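Local coordinates for protein lactate dehydrogenase (Eimeria maxima, PDB 6CT6) that probably interconverts pyruvate and lactate, using NAD(H) as cofactor, at residues L33-L38 and N62-Y67; G22-L27 and T248-M253. One frame throughout, in Å; residues are numbered along the deposited sequence.

Interaction 1: residues L33-L38 and N62-Y67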
loop_
_atom_site.group_PDB
_atom_site.type_symbol
_atom_site.label_atom_id
_atom_site.label_comp_id
_atom_site.label_asym_id
_atom_site.label_seq_id
_atom_site.Cartn_x
_atom_site.Cartn_y
_atom_site.Cartn_z
ATOM N N LEU B 33 -10.946 1.831 -9.491
ATOM C CA LEU B 33 -10.569 2.567 -10.689
ATOM C C LEU B 33 -10.692 1.711 -11.939
ATOM O O LEU B 33 -11.020 2.229 -13.013
ATOM C CB LEU B 33 -9.144 3.100 -10.544
ATOM C CG LEU B 33 -8.654 3.998 -11.675
ATOM C CD1 LEU B 33 -9.576 5.199 -11.863
ATOM C CD2 LEU B 33 -7.240 4.452 -11.386
ATOM N N GLY B 34 -10.447 0.415 -11.815
ATOM C CA GLY B 34 -10.541 -0.496 -12.936
ATOM C C GLY B 34 -9.888 -1.809 -12.574
ATOM O O GLY B 34 -9.258 -1.952 -11.522
ATOM N N ASP B 35 -10.067 -2.787 -13.456
ATOM C CA ASP B 35 -9.371 -4.053 -13.293
ATOM C C ASP B 35 -7.889 -3.878 -13.609
ATOM O O ASP B 35 -7.493 -2.992 -14.373
ATOM C CB ASP B 35 -9.996 -5.130 -14.182
ATOM C CG ASP B 35 -11.324 -5.636 -13.637
ATOM O OD1 ASP B 35 -11.635 -5.373 -12.453
ATOM O OD2 ASP B 35 -12.056 -6.310 -14.393
ATOM N N VAL B 36 -7.066 -4.730 -13.002
ATOM C CA VAL B 36 -5.617 -4.559 -12.988
ATOM C C VAL B 36 -4.954 -5.877 -13.356
ATOM O O VAL B 36 -5.403 -6.945 -12.925
ATOM C CB VAL B 36 -5.121 -4.097 -11.600
ATOM C CG1 VAL B 36 -3.599 -3.974 -11.571
ATOM C CG2 VAL B 36 -5.774 -2.788 -11.198
ATOM N N VAL B 37 -3.881 -5.806 -14.142
ATOM C CA VAL B 37 -2.945 -6.918 -14.279
ATOM C C VAL B 37 -1.594 -6.484 -13.729
ATOM O O VAL B 37 -1.030 -5.470 -14.160
ATOM C CB VAL B 37 -2.814 -7.419 -15.731
ATOM C CG1 VAL B 37 -2.318 -6.328 -16.672
ATOM C CG2 VAL B 37 -1.873 -8.622 -15.764
ATOM N N LEU B 38 -1.090 -7.249 -12.767
ATOM C CA LEU B 38 0.267 -7.102 -12.262
ATOM C C LEU B 38 1.173 -8.014 -13.080
ATOM O O LEU B 38 1.119 -9.239 -12.935
ATOM C CB LEU B 38 0.328 -7.468 -10.783
ATOM C CG LEU B 38 -0.073 -6.408 -9.763
ATOM C CD1 LEU B 38 -0.276 -7.069 -8.415
ATOM C CD2 LEU B 38 0.989 -5.326 -9.683
ATOM N N ASN B 62 -16.093 -4.618 -2.944
ATOM C CA ASN B 62 -16.213 -4.456 -4.388
ATOM C C ASN B 62 -15.586 -5.658 -5.086
ATOM O O ASN B 62 -14.915 -6.492 -4.468
ATOM C CB ASN B 62 -15.592 -3.132 -4.879
ATOM C CG ASN B 62 -14.075 -3.114 -4.815
ATOM O OD1 ASN B 62 -13.405 -4.018 -5.312
ATOM N ND2 ASN B 62 -13.526 -2.059 -4.224
ATOM N N GLY B 63 -15.825 -5.741 -6.392
ATOM C CA GLY B 63 -15.386 -6.875 -7.178
ATOM C C GLY B 63 -14.312 -6.535 -8.189
ATOM O O GLY B 63 -14.229 -7.165 -9.248
ATOM N N ILE B 64 -13.483 -5.536 -7.879
ATOM C CA ILE B 64 -12.307 -5.271 -8.698
ATOM C C ILE B 64 -11.460 -6.533 -8.751
ATOM O O ILE B 64 -11.221 -7.183 -7.726
ATOM C CB ILE B 64 -11.509 -4.085 -8.128
ATOM C CG1 ILE B 64 -12.282 -2.767 -8.281
ATOM C CG2 ILE B 64 -10.128 -3.982 -8.784
ATOM C CD1 ILE B 64 -12.478 -2.289 -9.719
ATOM N N THR B 65 -11.006 -6.892 -9.947
ATOM C CA THR B 65 -10.167 -8.066 -10.141
ATOM C C THR B 65 -8.739 -7.635 -10.439
ATOM O O THR B 65 -8.505 -6.823 -11.340
ATOM C CB THR B 65 -10.696 -8.945 -11.278
ATOM O OG1 THR B 65 -12.051 -9.328 -11.002
ATOM C CG2 THR B 65 -9.849 -10.205 -11.423
ATOM N N VAL B 66 -7.791 -8.174 -9.677
ATOM C CA VAL B 66 -6.367 -8.028 -9.958
ATOM C C VAL B 66 -5.849 -9.379 -10.430
ATOM O O VAL B 66 -6.053 -10.396 -9.756
ATOM C CB VAL B 66 -5.584 -7.536 -8.727
ATOM C CG1 VAL B 66 -4.108 -7.349 -9.069
ATOM C CG2 VAL B 66 -6.168 -6.234 -8.200
ATOM N N TYR B 67 -5.203 -9.390 -11.593
ATOM C CA TYR B 67 -4.591 -10.578 -12.164
ATOM C C TYR B 67 -3.074 -10.485 -12.042
ATOM O O TYR B 67 -2.499 -9.393 -12.085
ATOM C CB TYR B 67 -4.952 -10.739 -13.646
ATOM C CG TYR B 67 -6.426 -10.669 -13.998
ATOM C CD1 TYR B 67 -7.194 -11.825 -14.102
ATOM C CD2 TYR B 67 -7.041 -9.452 -14.268
ATOM C CE1 TYR B 67 -8.536 -11.769 -14.442
ATOM C CE2 TYR B 67 -8.384 -9.386 -14.608
ATOM C CZ TYR B 67 -9.125 -10.549 -14.695
ATOM O OH TYR B 67 -10.458 -10.495 -15.030
HETATM O O HOH W 1 -13.651 -8.387 -13.269
HETATM O O HOH W 2 -11.036 -7.860 -16.464
#
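V36 and V37 pair with V66 and Y67 at the parallel edge of the Rossmann sheet, where strand 35-39 lies beside strand 66-69. The backbone ladder has three rungs: V36 N gives to T65 O (3.0 Å), Y67 N to V36 O (2.8 Å), and L38 N to Y67 O (2.7 Å). V36 O also sits at the edge of the Y67 ring, near its plane, 3.3 Å from CD2. Just before the ladder, D35 does with its side chain what a backbone carbonyl does further on. With CG beside its own backbone N (chi1 -75°), the carboxylate swings over to T65, and T65 N reaches OD1 from above the carboxylate plane in an almost straight bond (174°). R9 makes a salt bridge to the same OD1, while OD2 takes a hydrogen bond from N7 and from two waters, one shared with T65 OG1 and the other with Y67 OH. This strand pair closes a right-handed beta-alpha-beta crossover through helix 45-59, and V66 turns its side chain to that helix, on A50 and L53. On the same face V66 CG1 meets L38 CD1 at 3.9 Å. The methyl CG2 of I64 lies 3.5 Å from G34 O, a buried carbonyl oxygen without a hydrogen-bond partner in the model. N62 OD1 accepts from I64 N in an Asx turn leading into the strand.

Interaction 2: residues G22-L27 and T248-M253; sequences GTMAFL and TSAILM
M24 and L27 of helix 19-31 pack against A250, I251 and T248 of helix 244-259, and across these two turns the contact is van der Waals throughout. The apolar part centres on I251, whose CG1 lies 3.7 Å from M24 CB and 3.9 Å from L27 CD1, so it fits between two residues one turn apart. The I251 side chain runs obliquely to that of M24, and its CD1 methyl reaches back to the main chain at M24 O (3.8 Å). M24 extends through chi2 and bends at chi3 (-63°), with SD 3.8 Å from A250 CB. I130 lies against both M24 and A250.

Among the touching residues, T248 carries the hydroxyl. The L27 side chain crosses that of T248 at about a right angle, CD1 standing 3.5 Å from OG1 and 3.6 Å from T248 CA. That hydroxyl has its hydrogen bonds elsewhere, with Y244 O a turn earlier and with N56 OD1 of the second subunit. L30 and F26 of that subunit pack on L27 and T248 respectively, so the subunit interface begins right beside the contact.

The segment axes approach to 9.4 Å and cross at -49°, two helices of different domains packed face to face through M24, L27 and I251. The contact joins the helix that begins within what is probably the glycine-rich GxGxxG turn of the Rossmann domain to the C-terminal domain of the lactate/malate dehydrogenase fold.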
loop_
_atom_site.group_PDB
_atom_site.type_symbol
_atom_site.label_atom_id
_atom_site.label_comp_id
_atom_site.label_asym_id
_atom_site.label_seq_id
_atom_site.Cartn_x
_atom_site.Cartn_y
_atom_site.Cartn_z
ATOM N N GLY B 22 2.875 -2.836 -6.685
ATOM C CA GLY B 22 1.911 -3.347 -5.722
ATOM C C GLY B 22 1.102 -2.236 -5.082
ATOM O O GLY B 22 -0.113 -2.354 -4.911
ATOM N N THR B 23 1.773 -1.146 -4.709
ATOM C CA THR B 23 1.084 0.020 -4.171
ATOM C C THR B 23 -0.000 0.509 -5.123
ATOM O O THR B 23 -1.116 0.831 -4.696
ATOM C CB THR B 23 2.100 1.133 -3.893
ATOM O OG1 THR B 23 2.987 0.720 -2.847
ATOM C CG2 THR B 23 1.411 2.436 -3.491
ATOM N N MET B 24 0.309 0.577 -6.419
ATOM C CA MET B 24 -0.656 1.093 -7.385
ATOM C C MET B 24 -1.823 0.131 -7.572
ATOM O O MET B 24 -2.970 0.563 -7.740
ATOM C CB MET B 24 0.042 1.374 -8.716
ATOM C CG MET B 24 1.060 2.512 -8.641
ATOM S SD MET B 24 1.794 2.967 -10.227
ATOM C CE MET B 24 2.655 1.457 -10.680
ATOM N N ALA B 25 -1.557 -1.177 -7.544
ATOM C CA ALA B 25 -2.639 -2.153 -7.631
ATOM C C ALA B 25 -3.563 -2.049 -6.424
ATOM O O ALA B 25 -4.788 -2.147 -6.556
ATOM C CB ALA B 25 -2.060 -3.563 -7.743
ATOM N N PHE B 26 -2.986 -1.861 -5.237
ATOM C CA PHE B 26 -3.769 -1.618 -4.031
ATOM C C PHE B 26 -4.692 -0.417 -4.212
ATOM O O PHE B 26 -5.869 -0.460 -3.834
ATOM C CB PHE B 26 -2.805 -1.409 -2.860
ATOM C CG PHE B 26 -3.454 -1.385 -1.501
ATOM C CD1 PHE B 26 -4.527 -2.207 -1.189
ATOM C CD2 PHE B 26 -2.944 -0.561 -0.511
ATOM C CE1 PHE B 26 -5.087 -2.179 0.080
ATOM C CE2 PHE B 26 -3.496 -0.532 0.748
ATOM C CZ PHE B 26 -4.568 -1.339 1.049
ATOM N N LEU B 27 -4.173 0.671 -4.795
ATOM C CA LEU B 27 -4.981 1.869 -4.999
ATOM C C LEU B 27 -6.139 1.609 -5.955
ATOM O O LEU B 27 -7.243 2.134 -5.760
ATOM C CB LEU B 27 -4.101 3.004 -5.521
ATOM C CG LEU B 27 -3.185 3.654 -4.481
ATOM C CD1 LEU B 27 -2.068 4.421 -5.166
ATOM C CD2 LEU B 27 -3.975 4.573 -3.566
ATOM N N THR B 248 0.932 6.662 -5.684
ATOM C CA THR B 248 -0.276 7.480 -5.697
ATOM C C THR B 248 -0.185 8.576 -6.752
ATOM O O THR B 248 -1.167 8.858 -7.445
ATOM C CB THR B 248 -0.505 8.069 -4.306
ATOM O OG1 THR B 248 -0.499 7.015 -3.334
ATOM C CG2 THR B 248 -1.832 8.811 -4.224
ATOM N N SER B 249 0.990 9.194 -6.903
ATOM C CA SER B 249 1.174 10.210 -7.935
ATOM C C SER B 249 0.872 9.648 -9.318
ATOM O O SER B 249 0.125 10.255 -10.097
ATOM C CB SER B 249 2.600 10.763 -7.883
ATOM O OG SER B 249 2.849 11.435 -6.660
ATOM N N ALA B 250 1.454 8.491 -9.644
ATOM C CA ALA B 250 1.214 7.880 -10.948
ATOM C C ALA B 250 -0.258 7.550 -11.142
ATOM O O ALA B 250 -0.806 7.736 -12.236
ATOM C CB ALA B 250 2.062 6.618 -11.099
ATOM N N ILE B 251 -0.918 7.057 -10.091
ATOM C CA ILE B 251 -2.306 6.626 -10.227
ATOM C C ILE B 251 -3.222 7.825 -10.455
ATOM O O ILE B 251 -4.194 7.742 -11.216
ATOM C CB ILE B 251 -2.725 5.801 -8.996
ATOM C CG1 ILE B 251 -2.183 4.365 -9.107
ATOM C CG2 ILE B 251 -4.242 5.782 -8.819
ATOM C CD1 ILE B 251 -2.845 3.510 -10.189
ATOM N N LEU B 252 -2.933 8.957 -9.813
ATOM C CA LEU B 252 -3.744 10.149 -10.047
ATOM C C LEU B 252 -3.617 10.618 -11.490
ATOM O O LEU B 252 -4.601 11.069 -12.088
ATOM C CB LEU B 252 -3.352 11.267 -9.075
ATOM C CG LEU B 252 -3.697 11.036 -7.599
ATOM C CD1 LEU B 252 -3.351 12.258 -6.757
ATOM C CD2 LEU B 252 -5.170 10.668 -7.422
ATOM N N MET B 253 -2.420 10.504 -12.072
ATOM C CA MET B 253 -2.249 10.841 -13.482
ATOM C C MET B 253 -3.080 9.913 -14.360
ATOM O O MET B 253 -3.775 10.364 -15.279
ATOM C CB MET B 253 -0.771 10.760 -13.865
ATOM C CG MET B 253 0.116 11.777 -13.155
ATOM S SD MET B 253 1.883 11.395 -13.281
ATOM C CE MET B 253 2.131 11.484 -15.053
#

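Helix 19-31 leads through a short turn into strand 35-39, so one short piece of chain supplies the first half of both contacts, whose centres lie 12 Å apart. Along the sequence, both segments of interaction 1 fall between the two of interaction 2, and helix 244-259 returns from the C-terminal domain much later. The contacts touch directly: A25, on helix 19-31, packs on L38 and V36, while L33 CD2 is 4.2 Å from I251 CG2. Interaction 1 builds the edge of the NAD-binding sheet; interaction 2 joins the helix covering that sheet to the other domain. Both also meet the second subunit, linking cofactor domain, C-terminal domain and the interface with the second subunit.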